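Local coordinates for putative NADH dehydrogenase/NAD(P)H nitroreductase (Bacteroides thetaiotaomicron VPI-5482, PDB 3KWK), which binds flavin mononucleotide and probably acts as an oxidoreductase of the nitroreductase family, at residues L37-G42 and N83-C88; R52-V57 and S102-N107; V133-T138 and N143-C148. All coordinates share one frame; numbering follows the deposited sequence.

How the contacts relate
All three contacts join a helix to this chain's antiparallel sheet in the FMN-binding nitroreductase fold; a strand of the second subunit extends that sheet in parallel beside strand 54-59. Contact 1 sets helix 32-43 on strand 83-90, and contact 2, its centre about 7 Å away, sets helix 97-114 on the neighbouring strand 54-59. Along the chain these two cross, their segments alternating. Contact 3 follows in series, joining helix 128-138 to strand 144-153, with its centre about 14 Å from that of contact 1 and 13 Å from that of contact 2. Strand 83-90 lies between the other two and hydrogen-bonds to both. Three helices thus pack on one sheet that runs across the dimer interface, so core and interface are built together.

Contact 1. Residues L37-G42 and N83-C88; sequences LMLRAG and NAIIVC
In the nitroreductase fold, helix 32-43 packs on strand 83-90 of the antiparallel sheet, and Ile-85 is where the side chains of Met-38 and Leu-39 meet that strand. The residue at 38 is selenomethionine. The CA atoms of Leu-39 and Ile-85 stay 8.5 Å apart, so side-chain ends bridge the interval. Ile-85 CD1 is the common point of contact: it lies 4.0 Å from Met-38 CE and 3.9 Å from Leu-39 CD2. Leu-39 CD2 also approaches the other branch, Ile-85 CG2, at 4.2 Å, and so spans both arms of the isoleucine. The Met-38 chain runs extended to SE and then bends at chi3 (67°), which turns CE onto the isoleucine methyl. Both helix side chains meet Ile-85 at a slant.

Further cover comes from Ile-108 of helix 97-114 beside Met-38 and from Phe-56 and Val-58 of strand 54-59 beside Leu-39. Ile-170 of the second subunit packs on Leu-39 as well. No hydrogen bond crosses between 37-42 and 83-88, and all three touching residues are buried, so the association rests on methyl-to-methyl dispersion and the exclusion of water, with little directional constraint.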
ATOM      1  N   LEU A  37      -6.528  -0.498 -16.401  1.00  5.68           N
ATOM      2  CA  LEU A  37      -5.352  -1.128 -15.811  1.00  6.45           C
ATOM      3  C   LEU A  37      -5.052  -0.620 -14.401  1.00  8.13           C
ATOM      4  O   LEU A  37      -4.605  -1.376 -13.543  1.00  6.72           O
ATOM      5  CB  LEU A  37      -4.148  -0.986 -16.754  1.00  7.53           C
ATOM      6  CG  LEU A  37      -4.149  -1.950 -17.944  1.00  7.47           C
ATOM      7  CD1 LEU A  37      -3.172  -1.467 -19.057  1.00  8.30           C
ATOM      8  CD2 LEU A  37      -3.794  -3.371 -17.494  1.00 10.85           C
HETATM    9  N   MSE A  38      -5.281   0.664 -14.156  1.00  6.85           N
HETATM   10  CA  MSE A  38      -5.134   1.200 -12.777  1.00  6.78           C
HETATM   11  C   MSE A  38      -6.098   0.457 -11.837  1.00  7.26           C
HETATM   12  O   MSE A  38      -5.725   0.107 -10.726  1.00  7.78           O
HETATM   13  CB  MSE A  38      -5.396   2.714 -12.761  1.00  6.93           C
HETATM   14  CG  MSE A  38      -4.312   3.465 -13.404  1.00  5.54           C
HETATM   15 SE   MSE A  38      -4.800   5.384 -13.690  0.75 12.49          SE
HETATM   16  CE  MSE A  38      -4.821   5.728 -11.922  1.00 11.13           C
ATOM     17  N   LEU A  39      -7.355   0.286 -12.236  1.00  7.03           N
ATOM     18  CA  LEU A  39      -8.347  -0.426 -11.409  1.00  5.96           C
ATOM     19  C   LEU A  39      -7.949  -1.891 -11.194  1.00  8.53           C
ATOM     20  O   LEU A  39      -8.044  -2.397 -10.057  1.00  7.77           O
ATOM     21  CB  LEU A  39      -9.739  -0.302 -12.059  1.00  6.13           C
ATOM     22  CG  LEU A  39     -10.298   1.137 -12.091  1.00  9.37           C
ATOM     23  CD1 LEU A  39     -11.465   1.228 -13.068  1.00 11.34           C
ATOM     24  CD2 LEU A  39     -10.741   1.592 -10.741  1.00 10.71           C
ATOM     25  N   ARG A  40      -7.496  -2.562 -12.250  0.50  6.84           N
ATOM     26  CA  ARG A  40      -7.015  -3.925 -12.118  0.50  7.13           C
ATOM     27  C   ARG A  40      -5.839  -4.001 -11.162  0.50  8.40           C
ATOM     28  O   ARG A  40      -5.730  -4.955 -10.373  0.50  8.52           O
ATOM     29  CB  ARG A  40      -6.632  -4.468 -13.486  0.50  9.08           C
ATOM     30  CG  ARG A  40      -6.161  -5.893 -13.532  0.50  8.74           C
ATOM     31  CD  ARG A  40      -5.930  -6.274 -14.981  0.50 12.33           C
ATOM     32  NE  ARG A  40      -7.101  -6.940 -15.567  0.50 23.41           N
ATOM     33  CZ  ARG A  40      -8.186  -6.312 -16.035  0.50 33.02           C
ATOM     34  NH1 ARG A  40      -8.263  -4.985 -16.019  0.50 31.77           N
ATOM     35  NH2 ARG A  40      -9.200  -7.012 -16.536  0.50 29.73           N
ATOM     36  N   ALA A  41      -4.956  -2.995 -11.211  1.00  5.04           N
ATOM     37  CA  ALA A  41      -3.859  -2.933 -10.294  1.00  4.31           C
ATOM     38  C   ALA A  41      -4.349  -2.821  -8.817  1.00  5.98           C
ATOM     39  O   ALA A  41      -3.913  -3.569  -7.920  1.00  6.89           O
ATOM     40  CB  ALA A  41      -2.868  -1.758 -10.625  1.00  5.73           C
ATOM     41  N   GLY A  42      -5.290  -1.902  -8.598  1.00  7.22           N
ATOM     42  CA  GLY A  42      -5.899  -1.741  -7.274  1.00  7.57           C
ATOM     43  C   GLY A  42      -6.472  -3.047  -6.728  1.00  7.06           C
ATOM     44  O   GLY A  42      -6.233  -3.388  -5.560  1.00  7.54           O
ATOM     45  N   ASN A  83     -10.461  13.215 -14.267  1.00 10.73           N
ATOM     46  CA  ASN A  83     -10.981  12.055 -13.581  1.00  7.87           C
ATOM     47  C   ASN A  83     -10.301  11.860 -12.214  1.00  8.33           C
ATOM     48  O   ASN A  83      -9.180  12.342 -11.964  1.00  8.55           O
ATOM     49  CB  ASN A  83     -10.698  10.723 -14.346  1.00 12.44           C
ATOM     50  CG  ASN A  83     -11.071  10.744 -15.807  1.00 17.07           C
ATOM     51  OD1 ASN A  83     -12.213  10.436 -16.174  1.00 20.75           O
ATOM     52  ND2 ASN A  83     -10.116  11.096 -16.644  1.00 11.72           N
ATOM     53  N   ALA A  84     -10.979  11.108 -11.351  1.00  8.05           N
ATOM     54  CA  ALA A  84     -10.415  10.690 -10.064  1.00  6.21           C
ATOM     55  C   ALA A  84     -10.933   9.304  -9.761  1.00  6.62           C
ATOM     56  O   ALA A  84     -12.024   8.946 -10.235  1.00  9.71           O
ATOM     57  CB  ALA A  84     -10.838  11.665  -8.943  1.00  6.00           C
ATOM     58  N   ILE A  85     -10.126   8.502  -9.079  1.00  6.25           N
ATOM     59  CA  ILE A  85     -10.604   7.230  -8.532  1.00  8.39           C
ATOM     60  C   ILE A  85     -10.743   7.402  -7.035  1.00  7.43           C
ATOM     61  O   ILE A  85      -9.781   7.826  -6.364  1.00  9.24           O
ATOM     62  CB  ILE A  85      -9.639   6.071  -8.833  1.00  9.00           C
ATOM     63  CG1 ILE A  85      -9.606   5.830 -10.354  1.00 11.83           C
ATOM     64  CG2 ILE A  85     -10.078   4.770  -8.094  1.00  9.49           C
ATOM     65  CD1 ILE A  85      -8.522   4.852 -10.802  1.00 13.80           C
ATOM     66  N   ILE A  86     -11.934   7.092  -6.522  1.00  6.82           N
ATOM     67  CA  ILE A  86     -12.202   7.118  -5.101  1.00  6.15           C
ATOM     68  C   ILE A  86     -12.073   5.702  -4.575  1.00  5.64           C
ATOM     69  O   ILE A  86     -12.825   4.822  -4.992  1.00  7.85           O
ATOM     70  CB  ILE A  86     -13.562   7.721  -4.780  1.00  8.62           C
ATOM     71  CG1 ILE A  86     -13.706   9.078  -5.481  1.00 13.24           C
ATOM     72  CG2 ILE A  86     -13.729   7.845  -3.242  1.00  9.19           C
ATOM     73  CD1 ILE A  86     -14.890   9.875  -4.972  1.00 18.27           C
ATOM     74  N   VAL A  87     -11.085   5.463  -3.727  1.00  4.62           N
ATOM     75  CA  VAL A  87     -10.850   4.131  -3.156  1.00  5.54           C
ATOM     76  C   VAL A  87     -11.632   4.011  -1.869  1.00  6.03           C
ATOM     77  O   VAL A  87     -11.400   4.797  -0.919  1.00  6.33           O
ATOM     78  CB  VAL A  87      -9.345   3.829  -2.891  1.00  6.83           C
ATOM     79  CG1 VAL A  87      -9.177   2.434  -2.282  1.00  6.98           C
ATOM     80  CG2 VAL A  87      -8.476   4.065  -4.194  1.00  8.18           C
ATOM     81  N   CYS A  88     -12.558   3.067  -1.811  1.00  6.22           N
ATOM     82  CA  CYS A  88     -13.423   2.877  -0.664  1.00  6.65           C
ATOM     83  C   CYS A  88     -13.304   1.464  -0.170  1.00  6.62           C
ATOM     84  O   CYS A  88     -12.894   0.579  -0.897  1.00  7.48           O
ATOM     85  CB  CYS A  88     -14.897   3.097  -1.019  1.00  7.33           C
ATOM     86  SG  CYS A  88     -15.247   4.659  -1.833  1.00  8.38           S
TER

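Contact 2. Residues R52-V57 and S102-N107; sequences RPWEFV and SAAAQN
Ala-104 CB is met by two aromatic rings, 4.3 Å from Trp-54 CE3 and 4.2 Å from Phe-56 CZ. The methyl approaches the indole obliquely, whereas at Phe-56 it lies at the ring edge, near the ring plane, so the phenyl reaches it with its far end. Neither approach is a stack, and no hydrogen bond runs between the segments; these are apolar contacts around a single small side chain. Phe-56 extends its ring toward the helix with CG beside the backbone N and anti to the carbonyl carbon (chi1 -54°).

Two residues apart on strand 54-59, Trp-54 and Phe-56 both point toward helix 97-114, while Glu-55 between them does not reach residues 102-107. This is helix-on-sheet packing in the nitroreductase fold, with the CA atoms of Trp-54 and Ala-104 separated by 7.9 Å. The single methyl of Ala-104 is where both rings meet the segment 102-107.

One face of the indole is partly covered from within its own segment, Arg-52 CA lying 3.8 Å above the plane of the Trp-54 ring and toward its rim. Met-43 packs on both Trp-54 and Phe-56, and Leu-39 and Ile-108 add to the surroundings of Phe-56. Beyond them the side chain of Trp-54 comes to about 4 Å from that of Ser-47, which binds an FMN not carried by this chain in the model. Separately, the Trp-54 side chain is about 7 Å from a bound FMN. At the dimer interface, Glu-55 OE2 forms a salt bridge with Lys-169 of the second subunit.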
ATOM      1  N   ARG A  52     -11.275  -8.904   0.181  1.00  6.62           N
ATOM      2  CA  ARG A  52     -11.371  -8.061  -0.993  1.00  6.72           C
ATOM      3  C   ARG A  52     -12.464  -7.011  -0.828  1.00  7.47           C
ATOM      4  O   ARG A  52     -13.373  -6.918  -1.635  1.00  8.29           O
ATOM      5  CB  ARG A  52     -11.522  -8.846  -2.287  1.00 10.25           C
ATOM      6  CG  ARG A  52     -10.526 -10.025  -2.408  1.00  8.75           C
ATOM      7  CD  ARG A  52     -10.768 -10.863  -3.638  1.00  8.82           C
ATOM      8  NE  ARG A  52      -9.940 -12.056  -3.562  1.00  8.74           N
ATOM      9  CZ  ARG A  52      -9.908 -13.013  -4.488  1.00 11.74           C
ATOM     10  NH1 ARG A  52     -10.649 -12.921  -5.561  1.00 10.92           N
ATOM     11  NH2 ARG A  52      -9.111 -14.063  -4.315  1.00 10.73           N
ATOM     12  N   PRO A  53     -12.336  -6.206   0.238  1.00  7.84           N
ATOM     13  CA  PRO A  53     -13.414  -5.291   0.597  1.00  6.34           C
ATOM     14  C   PRO A  53     -13.457  -3.979  -0.171  1.00  7.86           C
ATOM     15  O   PRO A  53     -14.323  -3.134   0.065  1.00  9.17           O
ATOM     16  CB  PRO A  53     -13.122  -5.000   2.072  1.00  7.12           C
ATOM     17  CG  PRO A  53     -11.640  -4.980   2.137  1.00  7.62           C
ATOM     18  CD  PRO A  53     -11.222  -6.123   1.198  1.00  8.54           C
ATOM     19  N   TRP A  54     -12.544  -3.802  -1.102  1.00  6.83           N
ATOM     20  CA  TRP A  54     -12.470  -2.562  -1.890  1.00  6.63           C
ATOM     21  C   TRP A  54     -13.629  -2.339  -2.836  1.00  8.47           C
ATOM     22  O   TRP A  54     -14.195  -3.287  -3.385  1.00  8.49           O
ATOM     23  CB  TRP A  54     -11.155  -2.480  -2.640  1.00  7.62           C
ATOM     24  CG  TRP A  54     -10.749  -3.769  -3.241  1.00  7.12           C
ATOM     25  CD1 TRP A  54     -11.370  -4.432  -4.233  1.00  9.70           C
ATOM     26  CD2 TRP A  54      -9.671  -4.601  -2.809  1.00  7.72           C
ATOM     27  NE1 TRP A  54     -10.737  -5.618  -4.506  1.00  8.17           N
ATOM     28  CE2 TRP A  54      -9.705  -5.761  -3.607  1.00  5.24           C
ATOM     29  CE3 TRP A  54      -8.698  -4.489  -1.811  1.00 10.48           C
ATOM     30  CZ2 TRP A  54      -8.734  -6.772  -3.492  1.00  7.66           C
ATOM     31  CZ3 TRP A  54      -7.763  -5.490  -1.692  1.00 10.34           C
ATOM     32  CH2 TRP A  54      -7.818  -6.629  -2.490  1.00  9.77           C
ATOM     33  N   GLU A  55     -13.976  -1.078  -3.001  1.00  6.68           N
ATOM     34  CA  GLU A  55     -14.933  -0.573  -3.970  1.00  8.17           C
ATOM     35  C   GLU A  55     -14.333   0.688  -4.567  1.00  8.47           C
ATOM     36  O   GLU A  55     -13.844   1.544  -3.816  1.00  7.30           O
ATOM     37  CB  GLU A  55     -16.290  -0.270  -3.275  1.00  7.45           C
ATOM     38  CG  GLU A  55     -16.970  -1.483  -2.599  1.00  8.62           C
ATOM     39  CD  GLU A  55     -17.554  -2.520  -3.560  1.00 10.42           C
ATOM     40  OE1 GLU A  55     -17.735  -2.270  -4.768  1.00 10.34           O
ATOM     41  OE2 GLU A  55     -17.812  -3.643  -3.062  1.00 10.67           O
ATOM     42  N   PHE A  56     -14.377   0.828  -5.904  1.00  6.34           N
ATOM     43  CA  PHE A  56     -13.781   1.990  -6.546  1.00  7.78           C
ATOM     44  C   PHE A  56     -14.840   2.798  -7.271  1.00  7.91           C
ATOM     45  O   PHE A  56     -15.643   2.245  -8.034  1.00  7.61           O
ATOM     46  CB  PHE A  56     -12.730   1.544  -7.568  1.00  6.23           C
ATOM     47  CG  PHE A  56     -11.686   0.636  -6.969  1.00  6.64           C
ATOM     48  CD1 PHE A  56     -10.598   1.177  -6.295  1.00  8.01           C
ATOM     49  CD2 PHE A  56     -11.837  -0.739  -6.999  1.00  8.91           C
ATOM     50  CE1 PHE A  56      -9.645   0.354  -5.710  1.00  7.85           C
ATOM     51  CE2 PHE A  56     -10.909  -1.559  -6.398  1.00  9.91           C
ATOM     52  CZ  PHE A  56      -9.817  -1.022  -5.765  1.00  8.36           C
ATOM     53  N   VAL A  57     -14.847   4.104  -7.042  1.00  8.02           N
ATOM     54  CA  VAL A  57     -15.754   5.000  -7.788  1.00  6.82           C
ATOM     55  C   VAL A  57     -14.857   5.798  -8.731  1.00  8.05           C
ATOM     56  O   VAL A  57     -13.999   6.541  -8.301  1.00  7.92           O
ATOM     57  CB  VAL A  57     -16.598   5.911  -6.899  1.00  7.57           C
ATOM     58  CG1 VAL A  57     -17.605   6.760  -7.700  1.00  8.46           C
ATOM     59  CG2 VAL A  57     -17.337   5.119  -5.810  1.00 10.94           C
ATOM     60  N   SER A 102      -5.428   0.820   1.494  1.00  5.40           N
ATOM     61  CA  SER A 102      -4.149   1.561   1.355  1.00  5.39           C
ATOM     62  C   SER A 102      -3.198   0.813   0.420  1.00  5.44           C
ATOM     63  O   SER A 102      -2.506   1.438  -0.403  1.00  6.45           O
ATOM     64  CB  SER A 102      -3.500   1.666   2.727  1.00  7.24           C
ATOM     65  OG  SER A 102      -4.189   2.603   3.534  1.00  7.99           O
ATOM     66  N   ALA A 103      -3.155  -0.521   0.526  1.00  6.28           N
ATOM     67  CA  ALA A 103      -2.341  -1.300  -0.411  1.00  5.03           C
ATOM     68  C   ALA A 103      -2.899  -1.161  -1.866  1.00  5.57           C
ATOM     69  O   ALA A 103      -2.136  -1.011  -2.806  1.00  7.38           O
ATOM     70  CB  ALA A 103      -2.259  -2.793   0.038  1.00  6.27           C
ATOM     71  N   ALA A 104      -4.232  -1.147  -1.990  1.00  5.12           N
ATOM     72  CA  ALA A 104      -4.893  -0.979  -3.295  1.00  5.51           C
ATOM     73  C   ALA A 104      -4.550   0.398  -3.855  1.00  6.33           C
ATOM     74  O   ALA A 104      -4.220   0.546  -5.043  1.00  7.37           O
ATOM     75  CB  ALA A 104      -6.427  -1.147  -3.209  1.00  6.45           C
ATOM     76  N   ALA A 105      -4.629   1.410  -2.997  1.00  6.13           N
ATOM     77  CA  ALA A 105      -4.329   2.750  -3.446  1.00  5.05           C
ATOM     78  C   ALA A 105      -2.889   2.856  -3.920  1.00  8.37           C
ATOM     79  O   ALA A 105      -2.627   3.514  -4.925  1.00  7.42           O
ATOM     80  CB  ALA A 105      -4.605   3.763  -2.319  1.00  6.45           C
ATOM     81  N   GLN A 106      -1.967   2.208  -3.216  1.00  6.37           N
ATOM     82  CA  GLN A 106      -0.556   2.295  -3.591  1.00  7.07           C
ATOM     83  C   GLN A 106      -0.359   1.598  -4.941  1.00  6.86           C
ATOM     84  O   GLN A 106       0.390   2.082  -5.810  1.00  6.93           O
ATOM     85  CB  GLN A 106       0.371   1.643  -2.552  1.00  9.48           C
ATOM     86  CG  GLN A 106       1.858   1.600  -2.921  1.00  9.05           C
ATOM     87  CD  GLN A 106       2.488   2.943  -3.136  1.00  7.89           C
ATOM     88  OE1 GLN A 106       1.839   3.992  -2.934  1.00 10.41           O
ATOM     89  NE2 GLN A 106       3.774   2.945  -3.518  1.00 10.97           N
ATOM     90  N   ASN A 107      -1.022   0.460  -5.178  1.00  5.87           N
ATOM     91  CA  ASN A 107      -0.987  -0.150  -6.521  1.00  5.13           C
ATOM     92  C   ASN A 107      -1.493   0.794  -7.614  1.00  6.33           C
ATOM     93  O   ASN A 107      -0.942   0.824  -8.708  1.00  6.01           O
ATOM     94  CB  ASN A 107      -1.794  -1.428  -6.547  1.00  6.57           C
ATOM     95  CG  ASN A 107      -1.040  -2.609  -5.990  1.00  6.11           C
ATOM     96  OD1 ASN A 107       0.149  -2.517  -5.626  1.00  7.35           O
ATOM     97  ND2 ASN A 107      -1.735  -3.762  -5.940  1.00  7.01           N
TER

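Contact 3. Residues V133-T138 and N143-C148; sequences VVRKYT and NILPLC
Arg-135 reaches from helix 128-138 to Ile-144 at the start of strand 144-153, where its guanidinium grips a backbone carbonyl. From CB the chain runs extended through CG and CD, with CG anti to the backbone N, and makes no close approach to the strand. The bend at chi3 then turns NE and CZ toward Ile-144, CZ coming to 3.5 Å from its O atom. At the tip NH1 and NH2 both donate to Ile-144 O, each at 3.1 Å. The N-H...O angles of 143° and 141° mark both bonds as bent, as expected when two nitrogens share one acceptor. Both nitrogens come from the same face of the carbonyl plane, NH2 being farther out of it. NH2 also lies 3.3 Å from Leu-145 CD2, at the guanidinium edge.

One residue back, Val-134 CG1 packs on Pro-146 CB at 3.8 Å, an apolar contact beside the polar grip. The segments of helix and strand run at 116° to each other, 8.8 Å apart at closest approach. Val-134 and Thr-138 rest on Ile-86 of the neighbouring strand 83-90, whereas helix 97-114 meets Leu-147 and Cys-148 from the other face of the sheet.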
ATOM      1  N   VAL A 133     -18.381  14.433   2.606  1.00  8.82           N
ATOM      2  CA  VAL A 133     -18.368  15.085   1.284  1.00  8.78           C
ATOM      3  C   VAL A 133     -18.434  14.042   0.191  1.00  7.97           C
ATOM      4  O   VAL A 133     -19.268  14.131  -0.712  1.00  8.38           O
ATOM      5  CB  VAL A 133     -17.136  16.001   1.102  1.00 10.34           C
ATOM      6  CG1 VAL A 133     -16.983  16.490  -0.345  1.00  9.97           C
ATOM      7  CG2 VAL A 133     -17.231  17.175   2.068  1.00 11.79           C
ATOM      8  N   VAL A 134     -17.513  13.077   0.257  1.00  7.86           N
ATOM      9  CA  VAL A 134     -17.399  12.057  -0.756  1.00  7.28           C
ATOM     10  C   VAL A 134     -18.666  11.230  -0.785  1.00  9.02           C
ATOM     11  O   VAL A 134     -19.189  10.947  -1.849  1.00  9.36           O
ATOM     12  CB  VAL A 134     -16.149  11.165  -0.541  1.00 10.31           C
ATOM     13  CG1 VAL A 134     -16.172   9.960  -1.518  1.00 10.64           C
ATOM     14  CG2 VAL A 134     -14.876  12.038  -0.660  1.00  8.27           C
ATOM     15  N   ARG A 135     -19.197  10.884   0.390  1.00  8.71           N
ATOM     16  CA  ARG A 135     -20.442  10.098   0.470  1.00  9.80           C
ATOM     17  C   ARG A 135     -21.588  10.814  -0.218  1.00 10.29           C
ATOM     18  O   ARG A 135     -22.361  10.223  -0.979  1.00 10.88           O
ATOM     19  CB  ARG A 135     -20.788   9.824   1.929  1.00 10.63           C
ATOM     20  CG  ARG A 135     -22.110   9.087   2.130  1.00 14.17           C
ATOM     21  CD  ARG A 135     -22.324   8.685   3.601  1.00 18.89           C
ATOM     22  NE  ARG A 135     -21.079   8.125   4.222  1.00 15.52           N
ATOM     23  CZ  ARG A 135     -20.540   6.934   3.922  1.00 15.20           C
ATOM     24  NH1 ARG A 135     -21.117   6.101   3.088  1.00 21.23           N
ATOM     25  NH2 ARG A 135     -19.441   6.545   4.523  1.00 21.09           N
ATOM     26  N   LYS A 136     -21.668  12.130  -0.024  1.00  9.72           N
ATOM     27  CA  LYS A 136     -22.753  12.936  -0.558  1.00 10.56           C
ATOM     28  C   LYS A 136     -22.705  12.896  -2.091  1.00 10.11           C
ATOM     29  O   LYS A 136     -23.728  12.712  -2.730  1.00 13.76           O
ATOM     30  CB  LYS A 136     -22.688  14.374   0.006  1.00 11.97           C
ATOM     31  CG  LYS A 136     -23.622  15.377  -0.670  1.00 18.62           C
ATOM     32  CD  LYS A 136     -23.279  16.833  -0.344  1.00 21.19           C
ATOM     33  CE  LYS A 136     -24.345  17.770  -0.917  1.00 31.55           C
ATOM     34  NZ  LYS A 136     -24.327  19.067  -0.235  1.00 33.01           N
ATOM     35  N   TYR A 137     -21.537  13.108  -2.686  1.00  7.82           N
ATOM     36  CA  TYR A 137     -21.432  13.296  -4.123  1.00  9.44           C
ATOM     37  C   TYR A 137     -21.408  11.987  -4.893  1.00 10.42           C
ATOM     38  O   TYR A 137     -21.787  11.937  -6.073  1.00 14.18           O
ATOM     39  CB  TYR A 137     -20.224  14.201  -4.459  1.00  9.79           C
ATOM     40  CG  TYR A 137     -20.558  15.621  -4.130  1.00  8.97           C
ATOM     41  CD1 TYR A 137     -21.475  16.323  -4.907  1.00 13.24           C
ATOM     42  CD2 TYR A 137     -20.073  16.218  -3.001  1.00 10.19           C
ATOM     43  CE1 TYR A 137     -21.853  17.624  -4.572  1.00 15.15           C
ATOM     44  CE2 TYR A 137     -20.439  17.541  -2.654  1.00 14.36           C
ATOM     45  CZ  TYR A 137     -21.330  18.211  -3.445  1.00 15.47           C
ATOM     46  OH  TYR A 137     -21.707  19.519  -3.137  1.00 18.97           O
ATOM     47  N   THR A 138     -21.024  10.912  -4.231  1.00  8.74           N
ATOM     48  CA  THR A 138     -20.967   9.599  -4.900  1.00  7.87           C
ATOM     49  C   THR A 138     -22.029   8.601  -4.404  1.00  8.08           C
ATOM     50  O   THR A 138     -22.065   7.478  -4.880  1.00  9.58           O
ATOM     51  CB  THR A 138     -19.561   8.979  -4.887  1.00  7.99           C
ATOM     52  OG1 THR A 138     -19.108   8.702  -3.545  1.00  9.76           O
ATOM     53  CG2 THR A 138     -18.608   9.897  -5.607  1.00  9.54           C
ATOM     54  N   ASN A 143     -22.165   1.731   4.856  1.00  7.09           N
ATOM     55  CA  ASN A 143     -21.095   0.758   5.147  1.00  8.17           C
ATOM     56  C   ASN A 143     -19.840   0.916   4.307  1.00  5.65           C
ATOM     57  O   ASN A 143     -18.785   0.394   4.637  1.00  5.77           O
ATOM     58  CB  ASN A 143     -21.597  -0.681   5.031  1.00  9.95           C
ATOM     59  CG  ASN A 143     -22.226  -0.989   3.678  1.00  7.45           C
ATOM     60  OD1 ASN A 143     -23.214  -0.351   3.299  1.00 10.00           O
ATOM     61  ND2 ASN A 143     -21.712  -2.026   2.979  1.00  7.90           N
ATOM     62  N   ILE A 144     -19.990   1.636   3.202  1.00  6.63           N
ATOM     63  CA  ILE A 144     -18.895   1.879   2.262  1.00  7.05           C
ATOM     64  C   ILE A 144     -18.178   3.160   2.637  1.00  7.49           C
ATOM     65  O   ILE A 144     -18.750   4.234   2.531  1.00  8.58           O
ATOM     66  CB  ILE A 144     -19.396   1.937   0.809  1.00  7.52           C
ATOM     67  CG1 ILE A 144     -20.179   0.685   0.414  1.00  6.82           C
ATOM     68  CG2 ILE A 144     -18.227   2.124  -0.195  1.00  9.06           C
ATOM     69  CD1 ILE A 144     -19.482  -0.712   0.622  1.00  8.12           C
ATOM     70  N   LEU A 145     -16.944   3.018   3.105  1.00  7.52           N
ATOM     71  CA  LEU A 145     -16.194   4.135   3.652  1.00  6.78           C
ATOM     72  C   LEU A 145     -15.092   4.562   2.701  1.00  6.02           C
ATOM     73  O   LEU A 145     -14.287   3.736   2.289  1.00  5.55           O
ATOM     74  CB  LEU A 145     -15.599   3.751   5.016  1.00  6.78           C
ATOM     75  CG  LEU A 145     -16.614   3.234   6.026  1.00  7.13           C
ATOM     76  CD1 LEU A 145     -15.902   2.984   7.359  1.00  6.83           C
ATOM     77  CD2 LEU A 145     -17.842   4.155   6.214  1.00  7.93           C
ATOM     78  N   PRO A 146     -14.982   5.867   2.426  1.00  5.88           N
ATOM     79  CA  PRO A 146     -13.941   6.297   1.467  1.00  7.44           C
ATOM     80  C   PRO A 146     -12.584   6.493   2.133  1.00  5.96           C
ATOM     81  O   PRO A 146     -12.501   7.238   3.099  1.00  8.66           O
ATOM     82  CB  PRO A 146     -14.494   7.637   0.934  1.00  7.00           C
ATOM     83  CG  PRO A 146     -15.345   8.163   2.010  1.00  8.28           C
ATOM     84  CD  PRO A 146     -15.902   6.969   2.757  1.00  7.03           C
ATOM     85  N   LEU A 147     -11.555   5.796   1.639  1.00  6.36           N
ATOM     86  CA  LEU A 147     -10.215   5.973   2.119  1.00  6.27           C
ATOM     87  C   LEU A 147      -9.593   7.241   1.543  1.00  5.73           C
ATOM     88  O   LEU A 147      -9.111   8.072   2.289  1.00  6.18           O
ATOM     89  CB  LEU A 147      -9.310   4.777   1.803  1.00  5.56           C
ATOM     90  CG  LEU A 147      -7.853   4.960   2.185  1.00  8.64           C
ATOM     91  CD1 LEU A 147      -7.729   4.982   3.681  1.00  9.58           C
ATOM     92  CD2 LEU A 147      -6.978   3.819   1.592  1.00  8.99           C
ATOM     93  N   CYS A 148      -9.629   7.390   0.226  1.00  6.92           N
ATOM     94  CA  CYS A 148      -8.907   8.474  -0.408  1.00  4.87           C
ATOM     95  C   CYS A 148      -9.515   8.750  -1.775  1.00  5.80           C
ATOM     96  O   CYS A 148     -10.156   7.863  -2.401  1.00  7.80           O
ATOM     97  CB  CYS A 148      -7.394   8.159  -0.470  1.00  5.27           C
ATOM     98  SG  CYS A 148      -7.003   6.696  -1.453  1.00  8.21           S
TER